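Local structure of embryonic developmental protein tofu-6 (Caenorhabditis elegans, 7OCX) at residues Trp28-Phe37 and Leu82-Val91. The protein pairs through its RNA recognition motif domain with that of PID-3 and probably serves piRNA (21U-RNA) biogenesis as part of the PETISCO complex. Numbering follows the deposited sequence.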
loop_
_atom_site.group_PDB
_atom_site.type_symbol
_atom_site.label_atom_id
_atom_site.label_comp_id
_atom_site.label_asym_id
_atom_site.label_seq_id
_atom_site.Cartn_x
_atom_site.Cartn_y
_atom_site.Cartn_z
ATOM N N TRP C 28 -22.687 1.240 25.973
ATOM C CA TRP C 28 -21.710 1.439 24.912
ATOM C C TRP C 28 -22.409 1.321 23.564
ATOM O O TRP C 28 -23.420 0.625 23.417
ATOM C CB TRP C 28 -20.620 0.368 24.986
ATOM C CG TRP C 28 -19.591 0.598 26.025
ATOM C CD1 TRP C 28 -19.735 1.321 27.175
ATOM C CD2 TRP C 28 -18.297 -0.007 26.093
ATOM N NE1 TRP C 28 -18.592 1.248 27.926
ATOM C CE2 TRP C 28 -17.694 0.433 27.288
ATOM C CE3 TRP C 28 -17.581 -0.861 25.245
ATOM C CZ2 TRP C 28 -16.406 0.051 27.662
ATOM C CZ3 TRP C 28 -16.299 -1.248 25.616
ATOM C CH2 TRP C 28 -15.727 -0.795 26.819
ATOM N N ASN C 29 -21.846 1.995 22.568
ATOM C CA ASN C 29 -22.232 1.782 21.184
ATOM C C ASN C 29 -20.963 1.266 20.475
ATOM O O ASN C 29 -19.931 1.016 21.108
ATOM C CB ASN C 29 -22.810 3.078 20.624
ATOM C CG ASN C 29 -21.758 4.088 20.234
ATOM O OD1 ASN C 29 -20.598 3.973 20.587
ATOM N ND2 ASN C 29 -22.211 5.174 19.622
ATOM N N ASP C 30 -21.047 1.104 19.161
ATOM C CA ASP C 30 -19.927 0.520 18.442
ATOM C C ASP C 30 -18.704 1.428 18.460
ATOM O O ASP C 30 -17.573 0.929 18.374
ATOM C CB ASP C 30 -20.333 0.190 17.012
ATOM C CG ASP C 30 -20.971 1.354 16.291
ATOM O OD1 ASP C 30 -21.231 2.417 16.922
ATOM O OD2 ASP C 30 -21.194 1.199 15.068
ATOM N N TRP C 31 -18.893 2.749 18.565
ATOM C CA TRP C 31 -17.734 3.628 18.672
ATOM C C TRP C 31 -17.012 3.469 20.005
ATOM O O TRP C 31 -15.784 3.563 20.048
ATOM C CB TRP C 31 -18.111 5.083 18.450
ATOM C CG TRP C 31 -18.420 5.389 17.042
ATOM C CD1 TRP C 31 -19.661 5.574 16.501
ATOM C CD2 TRP C 31 -17.488 5.492 15.950
ATOM N NE1 TRP C 31 -19.561 5.825 15.159
ATOM C CE2 TRP C 31 -18.240 5.764 14.791
ATOM C CE3 TRP C 31 -16.093 5.386 15.843
ATOM C CZ2 TRP C 31 -17.648 5.958 13.545
ATOM C CZ3 TRP C 31 -15.501 5.551 14.601
ATOM C CH2 TRP C 31 -16.274 5.821 13.464
ATOM N N ASN C 32 -17.731 3.203 21.099
ATOM C CA ASN C 32 -17.053 2.917 22.365
ATOM C C ASN C 32 -16.160 1.683 22.232
ATOM O O ASN C 32 -15.007 1.678 22.683
ATOM C CB ASN C 32 -18.093 2.701 23.465
ATOM C CG ASN C 32 -18.936 3.927 23.702
ATOM O OD1 ASN C 32 -20.164 3.867 23.621
ATOM N ND2 ASN C 32 -18.290 5.044 24.023
ATOM N N LEU C 33 -16.705 0.619 21.642
ATOM C CA LEU C 33 -15.966 -0.620 21.419
ATOM C C LEU C 33 -14.761 -0.381 20.518
ATOM O O LEU C 33 -13.650 -0.861 20.788
ATOM C CB LEU C 33 -16.915 -1.651 20.805
ATOM C CG LEU C 33 -16.366 -3.058 20.591
ATOM C CD1 LEU C 33 -15.895 -3.669 21.896
ATOM C CD2 LEU C 33 -17.421 -3.936 19.941
ATOM N N PHE C 34 -14.968 0.359 19.431
ATOM C CA PHE C 34 -13.859 0.705 18.550
ATOM C C PHE C 34 -12.736 1.392 19.328
ATOM O O PHE C 34 -11.553 1.075 19.148
ATOM C CB PHE C 34 -14.384 1.592 17.411
ATOM C CG PHE C 34 -13.312 2.344 16.688
ATOM C CD1 PHE C 34 -12.589 1.739 15.670
ATOM C CD2 PHE C 34 -13.030 3.659 17.030
ATOM C CE1 PHE C 34 -11.591 2.425 15.006
ATOM C CE2 PHE C 34 -12.030 4.353 16.383
ATOM C CZ PHE C 34 -11.302 3.736 15.362
ATOM N N HIS C 35 -13.097 2.339 20.203
ATOM C CA HIS C 35 -12.066 3.115 20.896
ATOM C C HIS C 35 -11.205 2.205 21.767
ATOM O O HIS C 35 -9.990 2.400 21.880
ATOM C CB HIS C 35 -12.660 4.230 21.772
ATOM C CG HIS C 35 -13.275 5.370 21.011
ATOM N ND1 HIS C 35 -12.807 5.798 19.787
ATOM C CD2 HIS C 35 -14.265 6.234 21.354
ATOM C CE1 HIS C 35 -13.531 6.826 19.372
ATOM N NE2 HIS C 35 -14.415 7.119 20.311
ATOM N N VAL C 36 -11.826 1.226 22.425
ATOM C CA VAL C 36 -11.057 0.322 23.267
ATOM C C VAL C 36 -10.040 -0.446 22.441
ATOM O O VAL C 36 -8.884 -0.603 22.853
ATOM C CB VAL C 36 -11.979 -0.639 24.036
ATOM C CG1 VAL C 36 -11.146 -1.774 24.642
ATOM C CG2 VAL C 36 -12.717 0.139 25.091
ATOM N N PHE C 37 -10.456 -0.957 21.276
ATOM C CA PHE C 37 -9.556 -1.792 20.492
ATOM C C PHE C 37 -8.593 -0.979 19.651
ATOM O O PHE C 37 -7.485 -1.445 19.366
ATOM C CB PHE C 37 -10.364 -2.787 19.659
ATOM C CG PHE C 37 -10.828 -3.931 20.478
ATOM C CD1 PHE C 37 -11.925 -3.813 21.300
ATOM C CD2 PHE C 37 -10.073 -5.095 20.521
ATOM C CE1 PHE C 37 -12.294 -4.855 22.127
ATOM C CE2 PHE C 37 -10.449 -6.145 21.332
ATOM C CZ PHE C 37 -11.562 -6.020 22.137
ATOM N N LEU C 82 -10.200 -8.585 28.755
ATOM C CA LEU C 82 -9.627 -7.249 28.674
ATOM C C LEU C 82 -10.194 -6.425 29.822
ATOM O O LEU C 82 -11.415 -6.231 29.898
ATOM C CB LEU C 82 -9.948 -6.589 27.333
ATOM C CG LEU C 82 -9.112 -5.355 26.985
ATOM C CD1 LEU C 82 -7.669 -5.762 26.708
ATOM C CD2 LEU C 82 -9.678 -4.587 25.802
ATOM N N ILE C 83 -9.315 -5.936 30.703
ATOM C CA ILE C 83 -9.719 -5.234 31.920
ATOM C C ILE C 83 -9.532 -3.737 31.707
ATOM O O ILE C 83 -8.449 -3.292 31.320
ATOM C CB ILE C 83 -8.900 -5.693 33.141
ATOM C CG1 ILE C 83 -7.380 -5.589 32.907
ATOM C CG2 ILE C 83 -9.276 -7.125 33.540
ATOM C CD1 ILE C 83 -6.703 -4.322 33.527
ATOM N N GLY C 84 -10.572 -2.955 32.006
ATOM C CA GLY C 84 -10.504 -1.510 31.929
ATOM C C GLY C 84 -10.869 -0.857 33.257
ATOM O O GLY C 84 -11.362 -1.505 34.188
ATOM N N GLU C 85 -10.640 0.457 33.326
ATOM C CA GLU C 85 -10.836 1.178 34.579
ATOM C C GLU C 85 -12.247 1.032 35.127
ATOM O O GLU C 85 -12.463 1.342 36.304
ATOM C CB GLU C 85 -10.508 2.665 34.398
ATOM N N ASN C 86 -13.199 0.550 34.318
ATOM C CA ASN C 86 -14.569 0.366 34.785
ATOM C C ASN C 86 -15.341 -0.616 33.903
ATOM O O ASN C 86 -16.572 -0.549 33.825
ATOM C CB ASN C 86 -15.264 1.737 34.852
ATOM C CG ASN C 86 -15.157 2.524 33.550
ATOM O OD1 ASN C 86 -14.273 2.282 32.729
ATOM N ND2 ASN C 86 -16.035 3.513 33.385
ATOM N N PHE C 87 -14.634 -1.556 33.269
ATOM C CA PHE C 87 -15.262 -2.594 32.459
ATOM C C PHE C 87 -14.363 -3.830 32.412
ATOM O O PHE C 87 -13.179 -3.767 32.751
ATOM C CB PHE C 87 -15.553 -2.109 31.021
ATOM C CG PHE C 87 -14.317 -1.746 30.232
ATOM C CD1 PHE C 87 -13.601 -2.713 29.547
ATOM C CD2 PHE C 87 -13.882 -0.430 30.168
ATOM C CE1 PHE C 87 -12.459 -2.383 28.823
ATOM C CE2 PHE C 87 -12.748 -0.090 29.442
ATOM C CZ PHE C 87 -12.036 -1.074 28.763
ATOM N N THR C 88 -14.942 -4.959 31.979
ATOM C CA THR C 88 -14.179 -6.196 31.776
ATOM C C THR C 88 -14.788 -6.955 30.605
ATOM O O THR C 88 -15.918 -7.441 30.709
ATOM C CB THR C 88 -14.201 -7.059 33.037
ATOM O OG1 THR C 88 -13.279 -6.541 34.005
ATOM C CG2 THR C 88 -13.813 -8.507 32.722
ATOM N N LEU C 89 -14.044 -7.104 29.509
ATOM C CA LEU C 89 -14.579 -7.747 28.318
ATOM C C LEU C 89 -14.087 -9.184 28.204
ATOM O O LEU C 89 -12.916 -9.472 28.459
ATOM C CB LEU C 89 -14.185 -6.979 27.060
ATOM C CG LEU C 89 -14.668 -5.532 27.082
ATOM C CD1 LEU C 89 -13.942 -4.770 25.966
ATOM C CD2 LEU C 89 -16.177 -5.418 26.976
ATOM N N LYS C 90 -14.990 -10.087 27.832
ATOM C CA LYS C 90 -14.638 -11.481 27.583
ATOM C C LYS C 90 -14.319 -11.600 26.094
ATOM O O LYS C 90 -15.184 -11.364 25.243
ATOM C CB LYS C 90 -15.769 -12.411 28.019
ATOM N N VAL C 91 -13.058 -11.911 25.783
ATOM C CA VAL C 91 -12.523 -11.883 24.422
ATOM C C VAL C 91 -12.152 -13.302 24.021
ATOM O O VAL C 91 -11.440 -13.996 24.757
ATOM C CB VAL C 91 -11.308 -10.941 24.318
ATOM C CG1 VAL C 91 -10.700 -10.940 22.908
ATOM C CG2 VAL C 91 -11.716 -9.531 24.726
#
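W28, just ahead of the first helix of this RNA recognition motif fold, turns the six-membered ring of its indole edge-on to F87 of the hairpin 82-91. The rings form a T-shaped pair, centroids 5.0 Å apart and planes at 73°, with CH2 of W28 over the middle of the F87 face; CA of G84 lies over the opposite face, toward its rim. A broad indole suits this place, since it bridges the distance between helix and hairpin. N29 then starts the helix as its N-cap: OD1 of N29 accepts from N of N32 at 3.0 Å, and OD1 of N32 accepts from N of N29 at 2.7 Å, a capping box for which two short amide side chains are well shaped. D30, W31 and F34 meet the neighbouring PID-3 chain. V36, a branched residue, divides its methyls: CG1, anti to the backbone N (chi1 167°), meets CD2 of L82 tip to tip at 3.4 Å, the tightest packing here, while CG2 lies 3.9 Å from CZ of F87. F37 lays its flat, apolar ring against the sheet, its CE1 4.2 Å from CD1 of L89 and its ring edge facing V91, with CZ of F37 4.4 Å from CG2 of V91.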